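Laccase (Botrytis aclada, PDB 3SQR) oxidises phenols such as hydroquinones with molecular oxygen, which it reduces to water at a cluster of copper ions, and probably takes part in lignin breakdown. Local coordinates at residues Phe253-Val258 and Tyr324-Asn329; Tyr263-Ile268 and Phe278-His283; Leu421-Phe424 and Ile429-Thr432. All coordinates share one frame; numbering follows the deposited sequence.

Contact 1. Residues Phe253-Val258 and Tyr324-Asn329; sequences FELTFV and YWIRGN. With NAG (2-acetamido-2-deoxy-beta-D-glucopyranose), chain C.
Phe253 and Ile326 face each other with their CA atoms 8.7 Å apart, because strands 254-256 and 323-327 are not paired directly: strand 344-348 runs between them, taking backbone bonds from Phe253 and Leu255 on one flank and from Tyr324 on the other. The two strands flanking it therefore meet only through their side chains. In Ile326, CD1 lies anti to CA (chi2 166°), so the chain is extended out to its terminal methyl, which comes to the rim of the Phe253 ring, 3.7 Å from Phe253 CE2 and 3.9 Å from Phe253 CD2. The methyl lies near the ring plane, at the edge rather than over a face. It also rests against Leu255, with Ile326 CD1 4.0 Å from Leu255 CB, so one methyl touches both Phe253 and Leu255.

Phe253 carries its ring anti to the backbone N (chi1 168°), which lets the ring rim touch Ile326 on one side and a sugar on another. The acetamido group of the NAG in chain C, part of a glycan attached to the protein itself, puts its methyl C8 3.8 Å from Phe253 CZ, and its carbonyl carbon C7 lies in the ring plane, again at the edge. Leu255 CD1 is 4.0 Å from that same C8. The sugar is held in addition by hydrogen bonds to the backbone carbonyls of Val197 and Val199, while Met230 packs on both Phe253 and Ile326.

All three touching residues are buried, and what joins them is dispersion between hydrocarbon groups. The N-acetyl methyl behaves like one more apolar side chain, packing at the edge of this cluster.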
loop_
_atom_site.group_PDB
_atom_site.type_symbol
_atom_site.label_atom_id
_atom_site.label_comp_id
_atom_site.label_asym_id
_atom_site.label_seq_id
_atom_site.Cartn_x
_atom_site.Cartn_y
_atom_site.Cartn_z
ATOM N N PHE A 253 -10.839 12.730 13.882
ATOM C CA PHE A 253 -9.516 13.172 13.528
ATOM C C PHE A 253 -9.526 14.698 13.447
ATOM O O PHE A 253 -10.459 15.280 12.937
ATOM C CB PHE A 253 -9.137 12.685 12.150
ATOM C CG PHE A 253 -7.904 13.334 11.583
ATOM C CD1 PHE A 253 -6.660 13.083 12.161
ATOM C CD2 PHE A 253 -7.968 14.228 10.512
ATOM C CE1 PHE A 253 -5.504 13.641 11.663
ATOM C CE2 PHE A 253 -6.796 14.830 9.998
ATOM C CZ PHE A 253 -5.547 14.539 10.597
ATOM N N GLU A 254 -8.495 15.310 13.963
ATOM C CA GLU A 254 -8.405 16.771 13.898
ATOM C C GLU A 254 -7.058 17.177 13.433
ATOM O O GLU A 254 -6.043 16.562 13.847
ATOM C CB GLU A 254 -8.663 17.361 15.282
ATOM C CG GLU A 254 -8.822 18.879 15.311
ATOM C CD GLU A 254 -7.530 19.670 15.384
ATOM O OE1 GLU A 254 -6.482 19.081 15.734
ATOM O OE2 GLU A 254 -7.572 20.895 15.086
ATOM N N LEU A 255 -7.029 18.240 12.652
ATOM C CA LEU A 255 -5.849 18.790 12.044
ATOM C C LEU A 255 -5.979 20.325 12.201
ATOM O O LEU A 255 -7.020 20.846 11.854
ATOM C CB LEU A 255 -5.833 18.453 10.544
ATOM C CG LEU A 255 -4.663 19.026 9.754
ATOM C CD1 LEU A 255 -3.250 18.785 10.382
ATOM C CD2 LEU A 255 -4.737 18.638 8.272
ATOM N N THR A 256 -4.976 20.936 12.781
ATOM C CA THR A 256 -4.950 22.399 12.996
ATOM C C THR A 256 -4.098 23.115 12.020
ATOM O O THR A 256 -2.925 22.756 11.822
ATOM C CB THR A 256 -4.474 22.678 14.392
ATOM O OG1 THR A 256 -5.423 22.100 15.258
ATOM C CG2 THR A 256 -4.389 24.215 14.635
ATOM N N PHE A 257 -4.649 24.158 11.395
ATOM C CA PHE A 257 -3.910 24.956 10.483
ATOM C C PHE A 257 -3.719 26.367 11.103
ATOM O O PHE A 257 -4.617 26.895 11.797
ATOM C CB PHE A 257 -4.615 25.175 9.151
ATOM C CG PHE A 257 -4.472 24.087 8.144
ATOM C CD1 PHE A 257 -3.641 22.969 8.349
ATOM C CD2 PHE A 257 -5.202 24.150 6.984
ATOM C CE1 PHE A 257 -3.568 21.994 7.363
ATOM C CE2 PHE A 257 -5.122 23.154 5.994
ATOM C CZ PHE A 257 -4.292 22.095 6.210
ATOM N N VAL A 258 -2.537 26.894 10.863
ATOM C CA VAL A 258 -2.174 28.290 11.078
ATOM C C VAL A 258 -2.278 29.054 9.754
ATOM O O VAL A 258 -1.732 28.726 8.711
ATOM C CB VAL A 258 -0.740 28.425 11.646
ATOM C CG1 VAL A 258 -0.346 29.984 11.683
ATOM C CG2 VAL A 258 -0.621 27.791 13.012
ATOM N N TYR A 324 -13.490 23.124 9.175
ATOM C CA TYR A 324 -13.880 22.638 7.876
ATOM C C TYR A 324 -13.898 21.122 7.961
ATOM O O TYR A 324 -13.067 20.508 8.709
ATOM C CB TYR A 324 -12.882 23.080 6.796
ATOM C CG TYR A 324 -12.871 24.549 6.574
ATOM C CD1 TYR A 324 -12.089 25.352 7.321
ATOM C CD2 TYR A 324 -13.707 25.127 5.610
ATOM C CE1 TYR A 324 -12.109 26.764 7.112
ATOM C CE2 TYR A 324 -13.743 26.527 5.398
ATOM C CZ TYR A 324 -12.930 27.315 6.148
ATOM O OH TYR A 324 -12.927 28.682 5.968
ATOM N N TRP A 325 -14.863 20.539 7.268
ATOM C CA TRP A 325 -14.891 19.092 7.186
ATOM C C TRP A 325 -13.733 18.582 6.337
ATOM O O TRP A 325 -13.436 19.114 5.242
ATOM C CB TRP A 325 -16.163 18.590 6.558
ATOM C CG TRP A 325 -17.279 18.599 7.475
ATOM C CD1 TRP A 325 -18.395 19.357 7.371
ATOM C CD2 TRP A 325 -17.399 17.822 8.681
ATOM N NE1 TRP A 325 -19.241 19.081 8.433
ATOM C CE2 TRP A 325 -18.641 18.164 9.268
ATOM C CE3 TRP A 325 -16.579 16.871 9.313
ATOM C CZ2 TRP A 325 -19.088 17.596 10.498
ATOM C CZ3 TRP A 325 -17.000 16.304 10.518
ATOM C CH2 TRP A 325 -18.264 16.669 11.102
ATOM N N ILE A 326 -13.125 17.504 6.827
ATOM C CA ILE A 326 -12.137 16.724 6.028
ATOM C C ILE A 326 -12.905 15.507 5.608
ATOM O O ILE A 326 -13.450 14.780 6.434
ATOM C CB ILE A 326 -10.825 16.370 6.768
ATOM C CG1 ILE A 326 -10.071 17.637 7.295
ATOM C CG2 ILE A 326 -9.904 15.472 5.836
ATOM C CD1 ILE A 326 -8.964 17.288 8.332
ATOM N N ARG A 327 -13.020 15.314 4.297
ATOM C CA ARG A 327 -13.901 14.310 3.756
ATOM C C ARG A 327 -13.110 13.157 3.182
ATOM O O ARG A 327 -12.326 13.361 2.268
ATOM C CB ARG A 327 -14.782 14.931 2.660
ATOM C CG ARG A 327 -15.723 15.964 3.296
ATOM C CD ARG A 327 -16.788 16.390 2.414
ATOM N NE ARG A 327 -17.422 17.576 2.983
ATOM C CZ ARG A 327 -18.548 17.589 3.709
ATOM N NH1 ARG A 327 -19.208 16.472 4.016
ATOM N NH2 ARG A 327 -19.009 18.759 4.155
ATOM N N GLY A 328 -13.280 11.974 3.728
ATOM C CA GLY A 328 -12.722 10.811 3.034
ATOM C C GLY A 328 -13.469 10.511 1.750
ATOM O O GLY A 328 -12.937 9.897 0.850
ATOM N N ASN A 329 -14.753 10.887 1.698
ATOM C CA ASN A 329 -15.631 10.494 0.577
ATOM C C ASN A 329 -15.459 9.050 0.230
ATOM O O ASN A 329 -15.097 8.682 -0.894
ATOM C CB ASN A 329 -15.380 11.355 -0.637
ATOM C CG ASN A 329 -15.862 12.762 -0.465
ATOM O OD1 ASN A 329 -17.032 12.988 -0.092
ATOM N ND2 ASN A 329 -15.057 13.705 -0.859
HETATM C C1 NAG C . -1.428 10.679 12.185
HETATM C C2 NAG C . -0.874 12.082 12.417
HETATM C C3 NAG C . 0.639 11.975 12.434
HETATM C C4 NAG C . 1.128 11.003 13.497
HETATM C C5 NAG C . 0.312 9.671 13.449
HETATM C C6 NAG C . 0.267 9.018 14.807
HETATM C C7 NAG C . -1.582 14.176 11.432
HETATM C C8 NAG C . -1.762 15.028 10.186
HETATM N N2 NAG C . -1.132 12.936 11.299
HETATM O O3 NAG C . 1.253 13.232 12.598
HETATM O O4 NAG C . 2.523 10.713 13.284
HETATM O O5 NAG C . -1.066 9.870 13.253
HETATM O O6 NAG C . -0.131 7.652 14.668
HETATM O O7 NAG C . -1.838 14.590 12.567
#

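Contact 2. Residues Tyr263-Ile268 and Phe278-His283; sequences YRLRLI and FAIDNH
Leu267 sits with its CD2 methyl over one face of the Phe278 ring, 3.9 Å from the ring centroid and only 12° off the normal, a well-centred CH-pi contact. The other branch slips toward the ring's rim, where Leu267 CD1 approaches Phe278 CD2 to 3.5 Å, and the two side chains cross at about a right angle. One residue pair further along, Leu265 and Ile280 meet tip to tip, Leu265 CD2 lying 3.8 Å from Ile280 CD1. The same Leu265 methyl comes more loosely to the ring, 4.4 Å from Phe278 CZ.

Phe278 holds CG anti to its backbone N, which carries the ring toward strand 262-269. Just after Ile280 the chain reverses in a type II beta turn, closed by the bond from His283 N to Ile280 O. The imidazole tightens it: His283 ND1 donates to Asp281 O over 2.8 Å, nearly straight at 173° and in the plane of the ring. His283 NE2 is hydrogen-bonded to the hydroxyl of Tyr349, and Asp281 pairs with Arg327.

Along strand 262-269 the alternate residues Arg264 and Arg266 lay one guanidinium over the other, Arg266 NH2 3.5 Å above the Arg264 plane. Such closeness is presumably eased by the salt bridges to Asp312 and Asp196.

The strand axes pass 10.4 Å apart and run at 148° to each other, a separation suited to face-to-face sheet packing. Strand 262-269 lies between 195-205 and 310-316 in one sheet, and 276-280 between 323-327 and 303-305 in the other, so these leucines, Phe278 and Ile280 form part of the interior packed between the two sheets of a cupredoxin-type beta sandwich.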
loop_
_atom_site.group_PDB
_atom_site.type_symbol
_atom_site.label_atom_id
_atom_site.label_comp_id
_atom_site.label_asym_id
_atom_site.label_seq_id
_atom_site.Cartn_x
_atom_site.Cartn_y
_atom_site.Cartn_z
ATOM N N TYR A 263 1.152 23.396 4.219
ATOM C CA TYR A 263 1.270 22.110 4.907
ATOM C C TYR A 263 1.378 20.996 3.881
ATOM O O TYR A 263 0.645 20.936 2.937
ATOM C CB TYR A 263 0.068 21.814 5.750
ATOM C CG TYR A 263 -0.063 22.786 6.870
ATOM C CD1 TYR A 263 0.594 22.579 8.045
ATOM C CD2 TYR A 263 -0.878 23.918 6.747
ATOM C CE1 TYR A 263 0.543 23.457 9.081
ATOM C CE2 TYR A 263 -0.969 24.800 7.812
ATOM C CZ TYR A 263 -0.274 24.576 8.963
ATOM O OH TYR A 263 -0.347 25.436 10.067
ATOM N N ARG A 264 2.329 20.108 4.119
ATOM C CA ARG A 264 2.406 18.836 3.405
ATOM C C ARG A 264 1.646 17.767 4.213
ATOM O O ARG A 264 1.851 17.569 5.410
ATOM C CB ARG A 264 3.868 18.438 3.253
ATOM C CG ARG A 264 4.027 17.086 2.601
ATOM C CD ARG A 264 5.476 16.804 2.440
ATOM N NE ARG A 264 5.684 15.685 1.539
ATOM C CZ ARG A 264 6.862 15.445 0.972
ATOM N NH1 ARG A 264 7.914 16.249 1.165
ATOM N NH2 ARG A 264 6.985 14.393 0.190
ATOM N N LEU A 265 0.669 17.189 3.564
ATOM C CA LEU A 265 -0.142 16.064 4.116
ATOM C C LEU A 265 0.187 14.849 3.281
ATOM O O LEU A 265 0.209 14.901 2.075
ATOM C CB LEU A 265 -1.623 16.324 3.951
ATOM C CG LEU A 265 -2.277 17.393 4.842
ATOM C CD1 LEU A 265 -1.544 18.731 4.883
ATOM C CD2 LEU A 265 -3.785 17.491 4.463
ATOM N N ARG A 266 0.291 13.715 3.949
ATOM C CA ARG A 266 0.743 12.493 3.258
ATOM C C ARG A 266 -0.365 11.494 3.402
ATOM O O ARG A 266 -0.580 10.978 4.475
ATOM C CB ARG A 266 2.038 12.026 3.884
ATOM C CG ARG A 266 3.177 13.054 3.885
ATOM C CD ARG A 266 4.320 12.504 4.665
ATOM N NE ARG A 266 5.503 13.320 4.711
ATOM C CZ ARG A 266 6.576 13.183 3.931
ATOM N NH1 ARG A 266 6.593 12.293 2.967
ATOM N NH2 ARG A 266 7.626 13.977 4.097
ATOM N N LEU A 267 -1.099 11.309 2.322
ATOM C CA LEU A 267 -2.327 10.589 2.335
ATOM C C LEU A 267 -2.073 9.162 1.928
ATOM O O LEU A 267 -1.443 8.912 0.908
ATOM C CB LEU A 267 -3.326 11.218 1.402
ATOM C CG LEU A 267 -3.556 12.726 1.691
ATOM C CD1 LEU A 267 -4.359 13.386 0.554
ATOM C CD2 LEU A 267 -4.216 12.902 3.055
ATOM N N ILE A 268 -2.598 8.247 2.726
ATOM C CA ILE A 268 -2.505 6.793 2.454
ATOM C C ILE A 268 -3.802 6.115 2.673
ATOM O O ILE A 268 -4.376 6.201 3.756
ATOM C CB ILE A 268 -1.429 6.084 3.275
ATOM C CG1 ILE A 268 -0.170 6.947 3.407
ATOM C CG2 ILE A 268 -1.138 4.599 2.658
ATOM C CD1 ILE A 268 0.979 6.237 4.038
ATOM N N PHE A 278 -10.427 11.947 -1.194
ATOM C CA PHE A 278 -10.127 12.825 -0.125
ATOM C C PHE A 278 -10.334 14.291 -0.521
ATOM O O PHE A 278 -9.917 14.702 -1.621
ATOM C CB PHE A 278 -8.652 12.592 0.304
ATOM C CG PHE A 278 -8.218 13.418 1.437
ATOM C CD1 PHE A 278 -8.438 13.039 2.741
ATOM C CD2 PHE A 278 -7.567 14.632 1.214
ATOM C CE1 PHE A 278 -8.023 13.836 3.786
ATOM C CE2 PHE A 278 -7.102 15.424 2.296
ATOM C CZ PHE A 278 -7.358 15.028 3.562
ATOM N N ALA A 279 -10.868 15.064 0.427
ATOM C CA ALA A 279 -11.141 16.496 0.157
ATOM C C ALA A 279 -11.124 17.198 1.487
ATOM O O ALA A 279 -11.384 16.575 2.526
ATOM C CB ALA A 279 -12.497 16.646 -0.570
ATOM N N ILE A 280 -10.781 18.479 1.460
ATOM C CA ILE A 280 -10.860 19.344 2.640
ATOM C C ILE A 280 -11.731 20.502 2.158
ATOM O O ILE A 280 -11.359 21.191 1.223
ATOM C CB ILE A 280 -9.503 19.857 3.091
ATOM C CG1 ILE A 280 -8.565 18.678 3.407
ATOM C CG2 ILE A 280 -9.637 20.813 4.301
ATOM C CD1 ILE A 280 -7.129 19.136 3.744
ATOM N N ASP A 281 -12.891 20.650 2.736
ATOM C CA ASP A 281 -13.812 21.684 2.279
ATOM C C ASP A 281 -13.120 23.031 2.203
ATOM O O ASP A 281 -12.389 23.446 3.103
ATOM C CB ASP A 281 -14.989 21.821 3.232
ATOM C CG ASP A 281 -15.884 20.633 3.248
ATOM O OD1 ASP A 281 -15.689 19.649 2.475
ATOM O OD2 ASP A 281 -16.826 20.677 4.071
ATOM N N ASN A 282 -13.389 23.711 1.096
ATOM C CA ASN A 282 -12.922 25.052 0.821
ATOM C C ASN A 282 -11.408 25.173 0.740
ATOM O O ASN A 282 -10.879 26.260 0.787
ATOM C CB ASN A 282 -13.492 26.030 1.836
ATOM C CG ASN A 282 -13.502 27.446 1.321
ATOM O OD1 ASN A 282 -13.047 28.333 2.020
ATOM N ND2 ASN A 282 -14.000 27.658 0.076
ATOM N N HIS A 283 -10.719 24.031 0.559
ATOM C CA HIS A 283 -9.278 24.046 0.358
ATOM C C HIS A 283 -8.934 23.283 -0.922
ATOM O O HIS A 283 -9.681 22.443 -1.400
ATOM C CB HIS A 283 -8.557 23.466 1.595
ATOM C CG HIS A 283 -8.634 24.322 2.826
ATOM N ND1 HIS A 283 -9.784 24.474 3.576
ATOM C CD2 HIS A 283 -7.687 25.064 3.440
ATOM C CE1 HIS A 283 -9.521 25.266 4.603
ATOM N NE2 HIS A 283 -8.255 25.626 4.549
#

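Contact 3. Residues Leu421-Phe424 and Ile429-Thr432; sequences LKIF and IFPT. With NAG (2-acetamido-2-deoxy-beta-D-glucopyranose), chain J.
Lys422 runs antiparallel to Phe430, its methylene chain passing along the edge of the phenyl ring. Lys422 CB lies in the ring plane, 3.9 Å from Phe430 CE1, and further out Lys422 CD is 4.0 Å from Phe430 CD1. The far end of the lysine chain comes up to the proline ring, with Lys422 CE 3.8 Å from Pro431 CD. Ile423 comes from a different direction: its CG1 is 4.0 Å from Phe430 CZ, approaching the ring at a slant.

The lysine stays stretched until its last bond, then bends (chi4 -71°), turning the amine to a hydrogen bond with Ser417. Ile423 and Phe430 both pack on Val541 of strand 537-542 and on Gln544, so the end of helix 419-424 and the loop that follows it are packed together against this part of the same domain, the third of the multicopper oxidase fold. At the helix end the C8 methyl of the chain J NAG, part of a glycan borne by the protein, comes within 3.4 Å of Phe424 O.

Although a lysine is central here, the contact is apolar in character. Its methylenes pack on Phe430 and Pro431 and shield part of both, while the charged end, NZ, is hydrogen-bonded to the hydroxyl of Ser417.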
loop_
_atom_site.group_PDB
_atom_site.type_symbol
_atom_site.label_atom_id
_atom_site.label_comp_id
_atom_site.label_asym_id
_atom_site.label_seq_id
_atom_site.Cartn_x
_atom_site.Cartn_y
_atom_site.Cartn_z
ATOM N N LEU A 421 12.987 -19.700 -1.679
ATOM C CA LEU A 421 13.602 -20.986 -1.236
ATOM C C LEU A 421 13.717 -21.889 -2.439
ATOM O O LEU A 421 14.772 -22.490 -2.689
ATOM C CB LEU A 421 12.834 -21.577 -0.108
ATOM C CG LEU A 421 13.363 -22.948 0.362
ATOM C CD1 LEU A 421 14.851 -22.835 0.755
ATOM C CD2 LEU A 421 12.482 -23.407 1.507
ATOM N N LYS A 422 12.680 -21.909 -3.232
ATOM C CA LYS A 422 12.726 -22.667 -4.490
ATOM C C LYS A 422 13.854 -22.194 -5.401
ATOM O O LYS A 422 14.618 -22.981 -6.014
ATOM C CB LYS A 422 11.349 -22.630 -5.157
ATOM C CG LYS A 422 10.244 -23.204 -4.323
ATOM C CD LYS A 422 8.949 -23.252 -5.097
ATOM C CE LYS A 422 7.775 -23.632 -4.300
ATOM N NZ LYS A 422 7.826 -25.127 -3.911
ATOM N N ILE A 423 14.003 -20.877 -5.545
ATOM C CA ILE A 423 15.087 -20.339 -6.282
ATOM C C ILE A 423 16.458 -20.681 -5.696
ATOM O O ILE A 423 17.329 -21.051 -6.436
ATOM C CB ILE A 423 14.930 -18.755 -6.370
ATOM C CG1 ILE A 423 13.798 -18.500 -7.324
ATOM C CG2 ILE A 423 16.231 -18.138 -6.759
ATOM C CD1 ILE A 423 13.273 -17.027 -7.220
ATOM N N PHE A 424 16.648 -20.543 -4.389
ATOM C CA PHE A 424 17.890 -20.967 -3.727
ATOM C C PHE A 424 18.212 -22.461 -3.986
ATOM O O PHE A 424 19.382 -22.837 -4.050
ATOM C CB PHE A 424 17.816 -20.738 -2.218
ATOM C CG PHE A 424 17.750 -19.245 -1.814
ATOM C CD1 PHE A 424 18.002 -18.216 -2.733
ATOM C CD2 PHE A 424 17.481 -18.904 -0.488
ATOM C CE1 PHE A 424 17.942 -16.873 -2.331
ATOM C CE2 PHE A 424 17.413 -17.590 -0.083
ATOM C CZ PHE A 424 17.660 -16.564 -0.989
ATOM N N ILE A 429 11.033 -24.121 -12.445
ATOM C CA ILE A 429 9.662 -24.483 -12.708
ATOM C C ILE A 429 8.935 -24.538 -11.390
ATOM O O ILE A 429 9.243 -25.357 -10.517
ATOM C CB ILE A 429 9.522 -25.883 -13.409
ATOM C CG1 ILE A 429 10.325 -25.971 -14.708
ATOM C CG2 ILE A 429 8.041 -26.210 -13.735
ATOM C CD1 ILE A 429 10.501 -27.444 -15.163
ATOM N N PHE A 430 7.908 -23.709 -11.276
ATOM C CA PHE A 430 7.249 -23.433 -10.028
ATOM C C PHE A 430 5.850 -24.007 -10.050
ATOM O O PHE A 430 5.317 -24.278 -11.135
ATOM C CB PHE A 430 7.262 -21.876 -9.879
ATOM C CG PHE A 430 8.651 -21.336 -9.811
ATOM C CD1 PHE A 430 9.398 -21.491 -8.661
ATOM C CD2 PHE A 430 9.227 -20.725 -10.905
ATOM C CE1 PHE A 430 10.716 -20.996 -8.603
ATOM C CE2 PHE A 430 10.533 -20.269 -10.863
ATOM C CZ PHE A 430 11.275 -20.388 -9.709
ATOM N N PRO A 431 5.258 -24.257 -8.896
ATOM C CA PRO A 431 3.890 -24.734 -8.949
ATOM C C PRO A 431 2.986 -23.837 -9.756
ATOM O O PRO A 431 3.132 -22.603 -9.699
ATOM C CB PRO A 431 3.473 -24.786 -7.473
ATOM C CG PRO A 431 4.708 -24.906 -6.737
ATOM C CD PRO A 431 5.755 -24.213 -7.513
ATOM N N THR A 432 2.032 -24.425 -10.486
ATOM C CA THR A 432 1.091 -23.652 -11.238
ATOM C C THR A 432 0.441 -22.568 -10.373
ATOM O O THR A 432 0.260 -21.428 -10.804
ATOM C CB THR A 432 0.012 -24.557 -11.846
ATOM O OG1 THR A 432 0.689 -25.431 -12.764
ATOM C CG2 THR A 432 -1.030 -23.736 -12.562
HETATM C C1 NAG J . 22.506 -24.073 -6.940
HETATM C C2 NAG J . 23.146 -24.907 -5.836
HETATM C C3 NAG J . 24.528 -24.346 -5.470
HETATM C C4 NAG J . 25.375 -23.956 -6.696
HETATM C C5 NAG J . 24.551 -23.076 -7.631
HETATM C C6 NAG J . 25.336 -22.628 -8.868
HETATM C C7 NAG J . 21.728 -26.042 -4.141
HETATM C C8 NAG J . 20.714 -25.840 -3.046
HETATM N N2 NAG J . 22.177 -24.929 -4.729
HETATM O O3 NAG J . 25.215 -25.321 -4.730
HETATM O O4 NAG J . 26.516 -23.207 -6.317
HETATM O O5 NAG J . 23.409 -23.830 -8.017
HETATM O O6 NAG J . 25.709 -23.774 -9.603
HETATM O O7 NAG J . 22.107 -27.178 -4.440
#

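In the fold
Contacts 1 and 2 belong to the second multicopper oxidase domain, with centres 8 Å apart, and contact 2 is nested within the chain loop that contact 1 closes. Contact 1 works within one sheet, whereas contact 2 joins that sheet to the one facing it. Their strands 323-327 and 276-280 are neighbours, linked by a probable hydrogen bond between Arg327 N and Ala279 O (2.7 Å), and Phe257 stacks on Tyr263. Contact 3 follows later in the sequence, in the third domain, on the opposite side of the molecule's centre, about 48 and 44 Å from their centres. All three are packing within these two domains, away from the copper sites.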